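Long-range contacts in metallo-beta-lactamase superfamily protein (Thermus thermophilus, PDB 2ZWR), which binds two zinc ions in a metallo-beta-lactamase fold and is probably a hydrolase: residues I50-A55 and P82-A87; Y75-D80 and G128-Y133; L146-V151 and L190-R195; P123-G128 and Y154-A159. One frame throughout, in Å; residues are numbered along the deposited sequence.

Contact 1 (I50-A55 and P82-A87); sequences ILLTHA and PLYEGA. With ZN (zinc ion), chain D.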
loop_
_atom_site.group_PDB
_atom_site.type_symbol
_atom_site.label_atom_id
_atom_site.label_comp_id
_atom_site.label_asym_id
_atom_site.label_seq_id
_atom_site.Cartn_x
_atom_site.Cartn_y
_atom_site.Cartn_z
ATOM N N ILE A 50 -7.465 4.204 -7.155
ATOM C CA ILE A 50 -6.158 3.879 -6.612
ATOM C C ILE A 50 -6.232 4.080 -5.092
ATOM O O ILE A 50 -6.679 5.127 -4.629
ATOM C CB ILE A 50 -5.035 4.756 -7.262
ATOM C CG1 ILE A 50 -4.804 4.318 -8.724
ATOM C CG2 ILE A 50 -3.730 4.695 -6.430
ATOM C CD1 ILE A 50 -3.853 5.195 -9.560
ATOM N N LEU A 51 -5.843 3.053 -4.329
ATOM C CA LEU A 51 -5.799 3.115 -2.860
ATOM C C LEU A 51 -4.331 3.042 -2.432
ATOM O O LEU A 51 -3.599 2.159 -2.879
ATOM C CB LEU A 51 -6.596 1.953 -2.239
ATOM C CG LEU A 51 -8.103 2.123 -1.928
ATOM C CD1 LEU A 51 -8.914 2.744 -3.066
ATOM C CD2 LEU A 51 -8.738 0.801 -1.478
ATOM N N LEU A 52 -3.909 3.982 -1.585
ATOM C CA LEU A 52 -2.509 4.041 -1.138
ATOM C C LEU A 52 -2.331 3.758 0.353
ATOM O O LEU A 52 -2.881 4.475 1.191
ATOM C CB LEU A 52 -1.862 5.389 -1.511
ATOM C CG LEU A 52 -1.865 5.807 -2.992
ATOM C CD1 LEU A 52 -1.316 7.230 -3.132
ATOM C CD2 LEU A 52 -1.084 4.826 -3.881
ATOM N N THR A 53 -1.557 2.710 0.664
ATOM C CA THR A 53 -1.182 2.399 2.047
ATOM C C THR A 53 -0.357 3.536 2.598
ATOM O O THR A 53 -0.529 3.927 3.749
ATOM C CB THR A 53 -0.374 1.072 2.195
ATOM O OG1 THR A 53 0.895 1.195 1.528
ATOM C CG2 THR A 53 -1.168 -0.143 1.676
ATOM N N HIS A 54 0.536 4.074 1.765
ATOM C CA HIS A 54 1.307 5.275 2.109
ATOM C C HIS A 54 1.938 5.880 0.852
ATOM O O HIS A 54 1.759 5.340 -0.246
ATOM C CB HIS A 54 2.337 4.972 3.210
ATOM C CG HIS A 54 3.449 4.052 2.788
ATOM N ND1 HIS A 54 3.234 2.755 2.381
ATOM C CD2 HIS A 54 4.789 4.236 2.756
ATOM C CE1 HIS A 54 4.391 2.187 2.094
ATOM N NE2 HIS A 54 5.351 3.064 2.313
ATOM N N ALA A 55 2.667 6.984 1.011
ATOM C CA ALA A 55 3.158 7.776 -0.130
ATOM C C ALA A 55 4.676 7.887 -0.262
ATOM O O ALA A 55 5.168 8.852 -0.842
ATOM C CB ALA A 55 2.535 9.164 -0.132
ATOM N N PRO A 82 2.341 15.439 2.442
ATOM C CA PRO A 82 3.666 16.019 2.196
ATOM C C PRO A 82 4.620 15.049 1.501
ATOM O O PRO A 82 5.376 15.466 0.627
ATOM C CB PRO A 82 4.160 16.379 3.604
ATOM C CG PRO A 82 2.887 16.601 4.379
ATOM C CD PRO A 82 1.995 15.507 3.879
ATOM N N LEU A 83 4.563 13.771 1.870
ATOM C CA LEU A 83 5.339 12.744 1.192
ATOM C C LEU A 83 4.896 12.591 -0.268
ATOM O O LEU A 83 5.725 12.490 -1.174
ATOM C CB LEU A 83 5.226 11.403 1.924
ATOM C CG LEU A 83 5.870 11.238 3.300
ATOM C CD1 LEU A 83 5.502 9.886 3.893
ATOM C CD2 LEU A 83 7.379 11.388 3.247
ATOM N N TYR A 84 3.584 12.602 -0.480
ATOM C CA TYR A 84 3.002 12.404 -1.797
ATOM C C TYR A 84 3.405 13.538 -2.730
ATOM O O TYR A 84 3.813 13.301 -3.868
ATOM C CB TYR A 84 1.485 12.303 -1.665
ATOM C CG TYR A 84 0.703 12.038 -2.931
ATOM C CD1 TYR A 84 0.439 10.734 -3.356
ATOM C CD2 TYR A 84 0.186 13.092 -3.678
ATOM C CE1 TYR A 84 -0.314 10.492 -4.511
ATOM C CE2 TYR A 84 -0.551 12.871 -4.819
ATOM C CZ TYR A 84 -0.809 11.569 -5.229
ATOM O OH TYR A 84 -1.542 11.371 -6.377
ATOM N N GLU A 85 3.326 14.763 -2.223
ATOM C CA GLU A 85 3.608 15.954 -3.013
ATOM C C GLU A 85 5.056 16.067 -3.485
ATOM O O GLU A 85 5.306 16.588 -4.567
ATOM C CB GLU A 85 3.188 17.202 -2.234
ATOM C CG GLU A 85 1.670 17.303 -2.089
ATOM C CD GLU A 85 1.224 18.393 -1.145
ATOM O OE1 GLU A 85 1.887 18.600 -0.103
ATOM O OE2 GLU A 85 0.187 19.042 -1.444
ATOM N N GLY A 86 5.997 15.583 -2.676
ATOM C CA GLY A 86 7.408 15.623 -3.023
ATOM C C GLY A 86 8.018 14.298 -3.437
ATOM O O GLY A 86 9.233 14.189 -3.493
ATOM N N ALA A 87 7.187 13.305 -3.759
ATOM C CA ALA A 87 7.663 11.945 -4.016
ATOM C C ALA A 87 8.663 11.868 -5.164
ATOM O O ALA A 87 9.607 11.095 -5.107
ATOM C CB ALA A 87 6.497 10.992 -4.264
HETATM ZN ZN ZN D . 7.505 2.791 2.567
HETATM O O HOH W 1 8.532 2.144 0.886
#
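Ala55 and Tyr84 bring the two backbones closest, with CA atoms 4.9 Å apart, where the loop after strand 50-51 meets helix 81-85. The methyl of Ala55 points at the helix. Its CB lies 3.6 Å from CB of Tyr84 and 4.1 Å from CB of Leu83, so it rests on two successive residues of one turn. The same methyl sits at the edge of the Tyr84 ring, near its plane. Tyr84 has CG anti to its backbone N (chi1 -178°), which lays the ring back along the helix flank toward Leu52. There CD1 of Leu52 comes within 3.7 Å of CE1 of Tyr84, and the two side chains cross at about a right angle. The touching is apolar. The hydroxyl of Tyr84 is bonded outside the pair, to the carbonyl of Pro102.

His54 hardly touches the helix and faces the metal instead. Its NE2 binds a zinc ion at 2.2 Å, together with His56, His125, Asp144 and a water. Its ND1 donates to OG1 of Thr53 at 2.9 Å, with the acceptor close to the ring plane. Thr53 OG1 is in turn bonded to Asp28, a second shell that probably helps fix the rotation of the ring.

Leu52 and Tyr84 both also pack on Leu76 of the neighbouring strand 74-76. The metal-binding loop is thus held between the end of its sheet and helix 81-85.

Contact 2 (Y75-D80 and G128-Y133); sequences YLHPLD and GHVAFY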
loop_
_atom_site.group_PDB
_atom_site.type_symbol
_atom_site.label_atom_id
_atom_site.label_comp_id
_atom_site.label_asym_id
_atom_site.label_seq_id
_atom_site.Cartn_x
_atom_site.Cartn_y
_atom_site.Cartn_z
ATOM N N TYR A 75 -6.866 7.595 -3.320
ATOM C CA TYR A 75 -7.163 7.661 -1.902
ATOM C C TYR A 75 -5.871 7.584 -1.089
ATOM O O TYR A 75 -5.079 6.641 -1.246
ATOM C CB TYR A 75 -8.117 6.522 -1.506
ATOM C CG TYR A 75 -9.530 6.730 -1.991
ATOM C CD1 TYR A 75 -10.491 7.290 -1.155
ATOM C CD2 TYR A 75 -9.898 6.396 -3.302
ATOM C CE1 TYR A 75 -11.803 7.497 -1.603
ATOM C CE2 TYR A 75 -11.187 6.611 -3.767
ATOM C CZ TYR A 75 -12.137 7.158 -2.910
ATOM O OH TYR A 75 -13.416 7.361 -3.358
ATOM N N LEU A 76 -5.675 8.579 -0.224
ATOM C CA LEU A 76 -4.496 8.646 0.631
ATOM C C LEU A 76 -4.848 9.298 1.949
ATOM O O LEU A 76 -5.615 10.262 1.972
ATOM C CB LEU A 76 -3.397 9.475 -0.048
ATOM C CG LEU A 76 -2.081 9.714 0.688
ATOM C CD1 LEU A 76 -1.177 8.479 0.631
ATOM C CD2 LEU A 76 -1.396 10.932 0.091
ATOM N N HIS A 77 -4.288 8.776 3.041
ATOM C CA HIS A 77 -4.392 9.444 4.339
ATOM C C HIS A 77 -3.701 10.819 4.260
ATOM O O HIS A 77 -2.545 10.919 3.825
ATOM C CB HIS A 77 -3.764 8.585 5.436
ATOM C CG HIS A 77 -4.175 8.971 6.822
ATOM N ND1 HIS A 77 -3.635 10.054 7.482
ATOM C CD2 HIS A 77 -5.073 8.420 7.673
ATOM C CE1 HIS A 77 -4.188 10.159 8.677
ATOM N NE2 HIS A 77 -5.059 9.174 8.821
ATOM N N PRO A 78 -4.411 11.885 4.679
ATOM C CA PRO A 78 -3.911 13.260 4.579
ATOM C C PRO A 78 -2.563 13.506 5.278
ATOM O O PRO A 78 -1.847 14.432 4.905
ATOM C CB PRO A 78 -5.024 14.098 5.230
ATOM C CG PRO A 78 -5.824 13.130 6.034
ATOM C CD PRO A 78 -5.756 11.839 5.282
ATOM N N LEU A 79 -2.228 12.696 6.279
ATOM C CA LEU A 79 -0.927 12.844 6.943
ATOM C C LEU A 79 0.260 12.413 6.052
ATOM O O LEU A 79 1.401 12.756 6.345
ATOM C CB LEU A 79 -0.903 12.142 8.301
ATOM C CG LEU A 79 -1.667 12.830 9.451
ATOM C CD1 LEU A 79 -1.508 12.053 10.730
ATOM C CD2 LEU A 79 -1.195 14.272 9.657
ATOM N N ASP A 80 -0.010 11.704 4.954
ATOM C CA ASP A 80 1.054 11.392 3.964
ATOM C C ASP A 80 1.094 12.314 2.734
ATOM O O ASP A 80 1.871 12.064 1.795
ATOM C CB ASP A 80 1.004 9.928 3.519
ATOM C CG ASP A 80 1.953 9.044 4.313
ATOM O OD1 ASP A 80 2.394 9.476 5.398
ATOM O OD2 ASP A 80 2.278 7.926 3.852
ATOM N N GLY A 128 1.030 8.856 7.634
ATOM C CA GLY A 128 -0.290 8.542 7.075
ATOM C C GLY A 128 -0.392 7.101 6.577
ATOM O O GLY A 128 -1.199 6.786 5.686
ATOM N N HIS A 129 0.422 6.220 7.154
ATOM C CA HIS A 129 0.451 4.823 6.726
ATOM C C HIS A 129 -0.817 4.121 7.209
ATOM O O HIS A 129 -1.121 4.139 8.408
ATOM C CB HIS A 129 1.702 4.103 7.257
ATOM C CG HIS A 129 1.993 2.808 6.562
ATOM N ND1 HIS A 129 1.155 1.716 6.636
ATOM C CD2 HIS A 129 3.028 2.429 5.777
ATOM C CE1 HIS A 129 1.654 0.726 5.921
ATOM N NE2 HIS A 129 2.792 1.131 5.392
ATOM N N VAL A 130 -1.547 3.509 6.275
ATOM C CA VAL A 130 -2.763 2.758 6.609
ATOM C C VAL A 130 -2.649 1.292 6.204
ATOM O O VAL A 130 -1.714 0.909 5.493
ATOM C CB VAL A 130 -4.062 3.372 5.984
ATOM C CG1 VAL A 130 -4.273 4.815 6.449
ATOM C CG2 VAL A 130 -4.068 3.264 4.449
ATOM N N ALA A 131 -3.590 0.474 6.686
ATOM C CA ALA A 131 -3.815 -0.864 6.134
ATOM C C ALA A 131 -5.261 -0.980 5.695
ATOM O O ALA A 131 -6.150 -0.375 6.307
ATOM C CB ALA A 131 -3.495 -1.952 7.164
ATOM N N PHE A 132 -5.485 -1.750 4.632
ATOM C CA PHE A 132 -6.816 -2.035 4.127
ATOM C C PHE A 132 -7.192 -3.431 4.548
ATOM O O PHE A 132 -6.633 -4.406 4.042
ATOM C CB PHE A 132 -6.878 -1.870 2.598
ATOM C CG PHE A 132 -6.467 -0.508 2.141
ATOM C CD1 PHE A 132 -7.355 0.558 2.229
ATOM C CD2 PHE A 132 -5.179 -0.280 1.652
ATOM C CE1 PHE A 132 -6.979 1.832 1.831
ATOM C CE2 PHE A 132 -4.788 0.982 1.240
ATOM C CZ PHE A 132 -5.688 2.049 1.337
ATOM N N TYR A 133 -8.148 -3.512 5.473
ATOM C CA TYR A 133 -8.501 -4.763 6.152
ATOM C C TYR A 133 -9.832 -5.336 5.656
ATOM O O TYR A 133 -10.855 -4.641 5.623
ATOM C CB TYR A 133 -8.512 -4.565 7.686
ATOM C CG TYR A 133 -8.873 -5.814 8.477
ATOM C CD1 TYR A 133 -8.269 -7.044 8.193
ATOM C CD2 TYR A 133 -9.809 -5.764 9.521
ATOM C CE1 TYR A 133 -8.603 -8.193 8.900
ATOM C CE2 TYR A 133 -10.145 -6.915 10.241
ATOM C CZ TYR A 133 -9.530 -8.122 9.927
ATOM O OH TYR A 133 -9.847 -9.268 10.625
HETATM O O HOH W 2 -2.491 6.422 3.196
#
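Gly128 is enclosed by His77, Leu79 and Asp80, three residues of the turn that follows strand 74-76. Asp80 makes the direct polar bond. Its OD1 accepts from N of Gly128 at 2.7 Å, with an N-H...O angle of 147°. The donor stands well above the carboxylate plane, 62° out of it. The chi1 of Asp80 is -95°, away from the usual staggered values, and this turn carries OD1 to the glycine N. The other oxygen, OD2, takes the N-H of Ala55 and bonds to the hydroxyl of Ser126.

The ring of His77 swings to the side of its own carbonyl carbon, which sets it beside the chain at Gly128. CB of His77 lies 3.1 Å from O of Gly128, and CD2 of His77 reaches CG1 of Val130 at 3.9 Å. ND1 of His77 accepts from N of Leu79 at 3.2 Å, a nearly straight bond tilted from the ring plane. One face of the ring carries CD of Pro78, and the ring also stacks with that of His121. CB of Leu79 is 3.9 Å from CA of Gly128. A water joins N of His77 to O of Gly128.

The bare CA of Gly128 lets His77, Leu79 and Asp80 close in. Asp80 ties the loops of His54 and His125 together through three bonds, and such neighbours probably help it stay ionised. This is consistent with a second-shell carboxylate that helps position the zinc-binding loops.

Contact 3 (L146-V151 and L190-R195); sequences LFRGSV and LGLEAR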
loop_
_atom_site.group_PDB
_atom_site.type_symbol
_atom_site.label_atom_id
_atom_site.label_comp_id
_atom_site.label_asym_id
_atom_site.label_seq_id
_atom_site.Cartn_x
_atom_site.Cartn_y
_atom_site.Cartn_z
ATOM N N LEU A 146 4.478 -4.804 8.069
ATOM C CA LEU A 146 4.918 -6.141 8.415
ATOM C C LEU A 146 5.319 -6.937 7.174
ATOM O O LEU A 146 4.529 -7.069 6.230
ATOM C CB LEU A 146 3.783 -6.858 9.162
ATOM C CG LEU A 146 3.969 -8.301 9.635
ATOM C CD1 LEU A 146 5.031 -8.419 10.743
ATOM C CD2 LEU A 146 2.630 -8.864 10.110
ATOM N N PHE A 147 6.532 -7.485 7.198
ATOM C CA PHE A 147 7.018 -8.338 6.124
ATOM C C PHE A 147 7.116 -9.782 6.584
ATOM O O PHE A 147 6.930 -10.081 7.766
ATOM C CB PHE A 147 8.381 -7.847 5.603
ATOM C CG PHE A 147 8.369 -6.416 5.124
ATOM C CD1 PHE A 147 7.334 -5.945 4.306
ATOM C CD2 PHE A 147 9.381 -5.539 5.494
ATOM C CE1 PHE A 147 7.311 -4.615 3.864
ATOM C CE2 PHE A 147 9.367 -4.215 5.057
ATOM C CZ PHE A 147 8.329 -3.753 4.230
ATOM N N ARG A 148 7.388 -10.669 5.630
ATOM C CA ARG A 148 7.729 -12.052 5.915
ATOM C C ARG A 148 9.141 -12.059 6.520
ATOM O O ARG A 148 10.136 -11.911 5.807
ATOM C CB ARG A 148 7.617 -12.894 4.626
ATOM C CG ARG A 148 8.207 -14.314 4.644
ATOM C CD ARG A 148 7.392 -15.307 5.467
ATOM N NE ARG A 148 7.619 -15.126 6.902
ATOM C CZ ARG A 148 8.622 -15.669 7.587
ATOM N NH1 ARG A 148 8.727 -15.429 8.885
ATOM N NH2 ARG A 148 9.519 -16.450 6.979
ATOM N N GLY A 149 9.203 -12.158 7.846
ATOM C CA GLY A 149 10.472 -12.196 8.577
ATOM C C GLY A 149 11.096 -10.858 8.948
ATOM O O GLY A 149 12.239 -10.816 9.411
ATOM N N SER A 150 10.359 -9.764 8.760
ATOM C CA SER A 150 10.865 -8.435 9.098
ATOM C C SER A 150 9.732 -7.431 9.251
ATOM O O SER A 150 8.552 -7.796 9.199
ATOM C CB SER A 150 11.863 -7.940 8.037
ATOM O OG SER A 150 12.520 -6.757 8.485
ATOM N N VAL A 151 10.097 -6.165 9.457
ATOM C CA VAL A 151 9.120 -5.077 9.555
ATOM C C VAL A 151 9.592 -3.871 8.751
ATOM O O VAL A 151 10.742 -3.832 8.289
ATOM C CB VAL A 151 8.787 -4.689 11.022
ATOM C CG1 VAL A 151 8.267 -5.889 11.788
ATOM C CG2 VAL A 151 9.995 -4.064 11.730
ATOM N N LEU A 190 -0.640 -13.435 9.729
ATOM C CA LEU A 190 -0.350 -12.860 11.030
ATOM C C LEU A 190 0.153 -13.931 12.002
ATOM O O LEU A 190 1.037 -13.666 12.807
ATOM C CB LEU A 190 -1.554 -12.106 11.588
ATOM C CG LEU A 190 -1.909 -10.778 10.911
ATOM C CD1 LEU A 190 -3.121 -10.154 11.599
ATOM C CD2 LEU A 190 -0.735 -9.789 10.919
ATOM N N GLY A 191 -0.394 -15.142 11.893
ATOM C CA GLY A 191 0.008 -16.271 12.744
ATOM C C GLY A 191 1.444 -16.736 12.502
ATOM O O GLY A 191 2.174 -17.016 13.442
ATOM N N LEU A 192 1.851 -16.817 11.239
ATOM C CA LEU A 192 3.228 -17.174 10.915
ATOM C C LEU A 192 4.220 -16.159 11.495
ATOM O O LEU A 192 5.230 -16.539 12.083
ATOM C CB LEU A 192 3.434 -17.327 9.401
ATOM C CG LEU A 192 4.886 -17.472 8.881
ATOM C CD1 LEU A 192 5.625 -18.690 9.480
ATOM C CD2 LEU A 192 4.917 -17.546 7.359
ATOM N N GLU A 193 3.935 -14.875 11.325
ATOM C CA GLU A 193 4.814 -13.838 11.866
ATOM C C GLU A 193 4.824 -13.830 13.397
ATOM O O GLU A 193 5.867 -13.587 14.009
ATOM C CB GLU A 193 4.476 -12.449 11.293
ATOM C CG GLU A 193 4.681 -12.332 9.777
ATOM C CD GLU A 193 6.041 -12.847 9.311
ATOM O OE1 GLU A 193 6.070 -13.730 8.426
ATOM O OE2 GLU A 193 7.085 -12.385 9.844
ATOM N N ALA A 194 3.681 -14.112 14.016
ATOM C CA ALA A 194 3.632 -14.276 15.477
ATOM C C ALA A 194 4.628 -15.339 15.967
ATOM O O ALA A 194 5.197 -15.213 17.049
ATOM C CB ALA A 194 2.207 -14.611 15.949
ATOM N N ARG A 195 4.848 -16.367 15.148
ATOM C CA ARG A 195 5.748 -17.464 15.485
ATOM C C ARG A 195 7.213 -17.246 15.090
ATOM O O ARG A 195 8.105 -17.811 15.722
ATOM C CB ARG A 195 5.236 -18.780 14.878
ATOM C CG ARG A 195 4.036 -19.423 15.622
ATOM C CD ARG A 195 4.409 -19.998 17.005
ATOM N NE ARG A 195 3.457 -21.017 17.465
ATOM C CZ ARG A 195 2.673 -20.924 18.540
ATOM N NH1 ARG A 195 2.705 -19.846 19.309
ATOM N NH2 ARG A 195 1.853 -21.925 18.849
#
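Glu193 reaches from helix 190-196 into the turn at Arg148 and Gly149, where both its oxygens find donors. OE1 takes NE of Arg148 at 2.6 Å. This salt-bridge bond is almost straight (170°), lies in the guanidinium plane and uses the syn lone pair. NH1 of Arg148 adds a weak bond to the same OE1. The guanidinium and carboxylate planes are 43° apart and both nitrogens share OE1, so this is not a flat two-pronged pair. OE1 is also bonded to Thr188. OE2 accepts from N of Gly149 at 2.9 Å, on the syn side, and from ND2 of Asn197. It also stands 3.1 Å from O of Phe147; both are acceptors, and the donors around OE2 probably offset that approach.

The Arg148 chain bends at chi2 and chi3, curling its head back to the glutamate. CD2 of Leu192 covers one face of the guanidinium, 3.7 Å from NE. Deeper in, CD2 of Leu146 meets CD2 of Leu190 at 3.6 Å, and the branches of Leu146 lie against CG of Glu193.

Gly149 has a positive phi (86°). It lies in the tight turn of a beta hairpin, closed by N of Phe147 bonding to O of Ser150. The motif is a short, weakly bonded hairpin after zinc ligand Asp144, pinned by a glutamate in the first turn of helix 190-196 to this last helix of the model.

Contact 4 (P123-G128 and Y154-A159); sequences PGHSPG and YDLPGA. With ZN (zinc ion), chain D.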
loop_
_atom_site.group_PDB
_atom_site.type_symbol
_atom_site.label_atom_id
_atom_site.label_comp_id
_atom_site.label_asym_id
_atom_site.label_seq_id
_atom_site.Cartn_x
_atom_site.Cartn_y
_atom_site.Cartn_z
ATOM N N PRO A 123 0.414 4.343 11.800
ATOM C CA PRO A 123 1.576 5.141 11.446
ATOM C C PRO A 123 2.857 4.528 12.031
ATOM O O PRO A 123 2.797 3.585 12.816
ATOM C CB PRO A 123 1.283 6.487 12.134
ATOM C CG PRO A 123 0.569 6.094 13.381
ATOM C CD PRO A 123 -0.301 4.911 12.967
ATOM N N GLY A 124 4.004 5.087 11.675
ATOM C CA GLY A 124 5.263 4.592 12.187
ATOM C C GLY A 124 6.295 4.478 11.090
ATOM O O GLY A 124 7.402 4.993 11.225
ATOM N N HIS A 125 5.944 3.776 10.013
ATOM C CA HIS A 125 6.793 3.721 8.812
ATOM C C HIS A 125 6.644 5.060 8.061
ATOM O O HIS A 125 7.610 5.582 7.488
ATOM C CB HIS A 125 6.413 2.513 7.949
ATOM C CG HIS A 125 7.182 2.398 6.668
ATOM N ND1 HIS A 125 8.463 1.898 6.610
ATOM C CD2 HIS A 125 6.838 2.693 5.393
ATOM C CE1 HIS A 125 8.884 1.906 5.357
ATOM N NE2 HIS A 125 7.916 2.380 4.597
ATOM N N SER A 126 5.426 5.608 8.090
ATOM C CA SER A 126 5.148 6.970 7.625
ATOM C C SER A 126 3.919 7.485 8.397
ATOM O O SER A 126 3.158 6.685 8.923
ATOM C CB SER A 126 4.922 7.010 6.102
ATOM O OG SER A 126 3.683 6.421 5.758
ATOM N N PRO A 127 3.741 8.820 8.495
ATOM C CA PRO A 127 2.675 9.392 9.354
ATOM C C PRO A 127 1.243 9.046 8.937
ATOM O O PRO A 127 0.352 8.963 9.800
ATOM C CB PRO A 127 2.893 10.915 9.255
ATOM C CG PRO A 127 4.161 11.121 8.515
ATOM C CD PRO A 127 4.558 9.855 7.832
ATOM N N GLY A 128 1.030 8.856 7.634
ATOM C CA GLY A 128 -0.290 8.542 7.075
ATOM C C GLY A 128 -0.392 7.101 6.577
ATOM O O GLY A 128 -1.199 6.786 5.686
ATOM N N TYR A 154 12.214 2.060 9.814
ATOM C CA TYR A 154 11.803 3.215 10.609
ATOM C C TYR A 154 12.919 4.261 10.630
ATOM O O TYR A 154 13.134 4.953 11.626
ATOM C CB TYR A 154 11.330 2.800 12.017
ATOM C CG TYR A 154 12.209 1.780 12.718
ATOM C CD1 TYR A 154 12.126 0.420 12.402
ATOM C CD2 TYR A 154 13.125 2.174 13.695
ATOM C CE1 TYR A 154 12.932 -0.524 13.042
ATOM C CE2 TYR A 154 13.938 1.237 14.346
ATOM C CZ TYR A 154 13.834 -0.109 14.013
ATOM O OH TYR A 154 14.627 -1.047 14.651
ATOM N N ASP A 155 13.615 4.366 9.499
ATOM C CA ASP A 155 14.665 5.363 9.289
ATOM C C ASP A 155 14.399 6.219 8.045
ATOM O O ASP A 155 15.256 6.999 7.625
ATOM C CB ASP A 155 16.043 4.677 9.182
ATOM C CG ASP A 155 16.168 3.759 7.962
ATOM O OD1 ASP A 155 15.139 3.365 7.370
ATOM O OD2 ASP A 155 17.318 3.418 7.595
ATOM N N LEU A 156 13.219 6.051 7.450
ATOM C CA LEU A 156 12.835 6.787 6.243
ATOM C C LEU A 156 12.102 8.089 6.583
ATOM O O LEU A 156 11.791 8.331 7.760
ATOM C CB LEU A 156 11.983 5.908 5.323
ATOM C CG LEU A 156 12.700 4.805 4.548
ATOM C CD1 LEU A 156 11.693 4.005 3.715
ATOM C CD2 LEU A 156 13.807 5.383 3.669
ATOM N N PRO A 157 11.870 8.958 5.569
ATOM C CA PRO A 157 11.101 10.194 5.782
ATOM C C PRO A 157 9.724 9.955 6.413
ATOM O O PRO A 157 8.918 9.143 5.904
ATOM C CB PRO A 157 10.970 10.772 4.364
ATOM C CG PRO A 157 12.186 10.286 3.668
ATOM C CD PRO A 157 12.359 8.872 4.179
ATOM N N GLY A 158 9.489 10.641 7.530
ATOM C CA GLY A 158 8.234 10.548 8.264
ATOM C C GLY A 158 8.203 9.459 9.327
ATOM O O GLY A 158 7.238 9.368 10.075
ATOM N N ALA A 159 9.260 8.647 9.398
ATOM C CA ALA A 159 9.338 7.511 10.325
ATOM C C ALA A 159 9.204 7.873 11.803
ATOM O O ALA A 159 9.642 8.937 12.247
ATOM C CB ALA A 159 10.616 6.729 10.102
HETATM ZN ZN ZN D . 7.505 2.791 2.567
HETATM O O HOH W 3 5.229 7.639 11.241
HETATM O O HOH W 4 10.308 4.678 7.498
HETATM O O HOH W 1 8.532 2.144 0.886
#
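His125 and Leu156 lie side by side, pointing the same way, where two loops of the metallo-beta-lactamase fold meet next to the zinc site. The loop 123-128 brings the metal-binding histidine; 154-159 includes a type II beta turn from Leu156 to Ala159.

The apolar contact is small. CD1 of Leu156 is 3.9 Å from CE1 of His125. At the other end of the contact, the Pro127 ring makes van der Waals packing on the peptide of Gly158, with CD of Pro127 3.5 Å from O of Gly158. Gly158 has a positive phi (90°), as the third position of a type II turn allows.

Backbone contacts join the loops without a direct conventional hydrogen bond. CA of Ala159 offers a CA-H...O contact to O of Gly124 at 3.3 Å. The turn itself is closed by N of Ala159 bonding to O of Leu156.

Water supplies the remaining polar links. One molecule donates to O of His125 at 2.8 Å and accepts from N of Leu156. A second donates to O of Gly158 and takes a weak bond from N of Gly124. The backbone O of Pro157, on the turn, accepts from NE2 of His56.

The His125 side chain stretches directly away from its own amide nitrogen (chi1 178°), which carries the ring toward the zinc ion. ND1 is hydrogen-bonded to O of Arg153, which orients the ring, and NE2 of His125 binds the zinc ion at 2.1 Å.

From the N terminus, contact 1 comes first and closes the loop from strand 50-51 to helix 81-85. Contact 2 starts within that span, at 75-80, and ends at 128-133, so the two cross; contact 2 brings the two large sheets together, since strands 50-51 and 74-76 are neighbours in one, and 130-134 belongs to the other. Contact 4 opens at 123-128, shares Gly128 with contact 2 and crosses it, reaching the loop before helix 161-171. Contacts 1 and 4 are in series, yet they meet at one zinc ion. Contact 3 crosses contact 4 and joins the hairpin to helix 190-196; its centre is about 25 Å from that of contact 1.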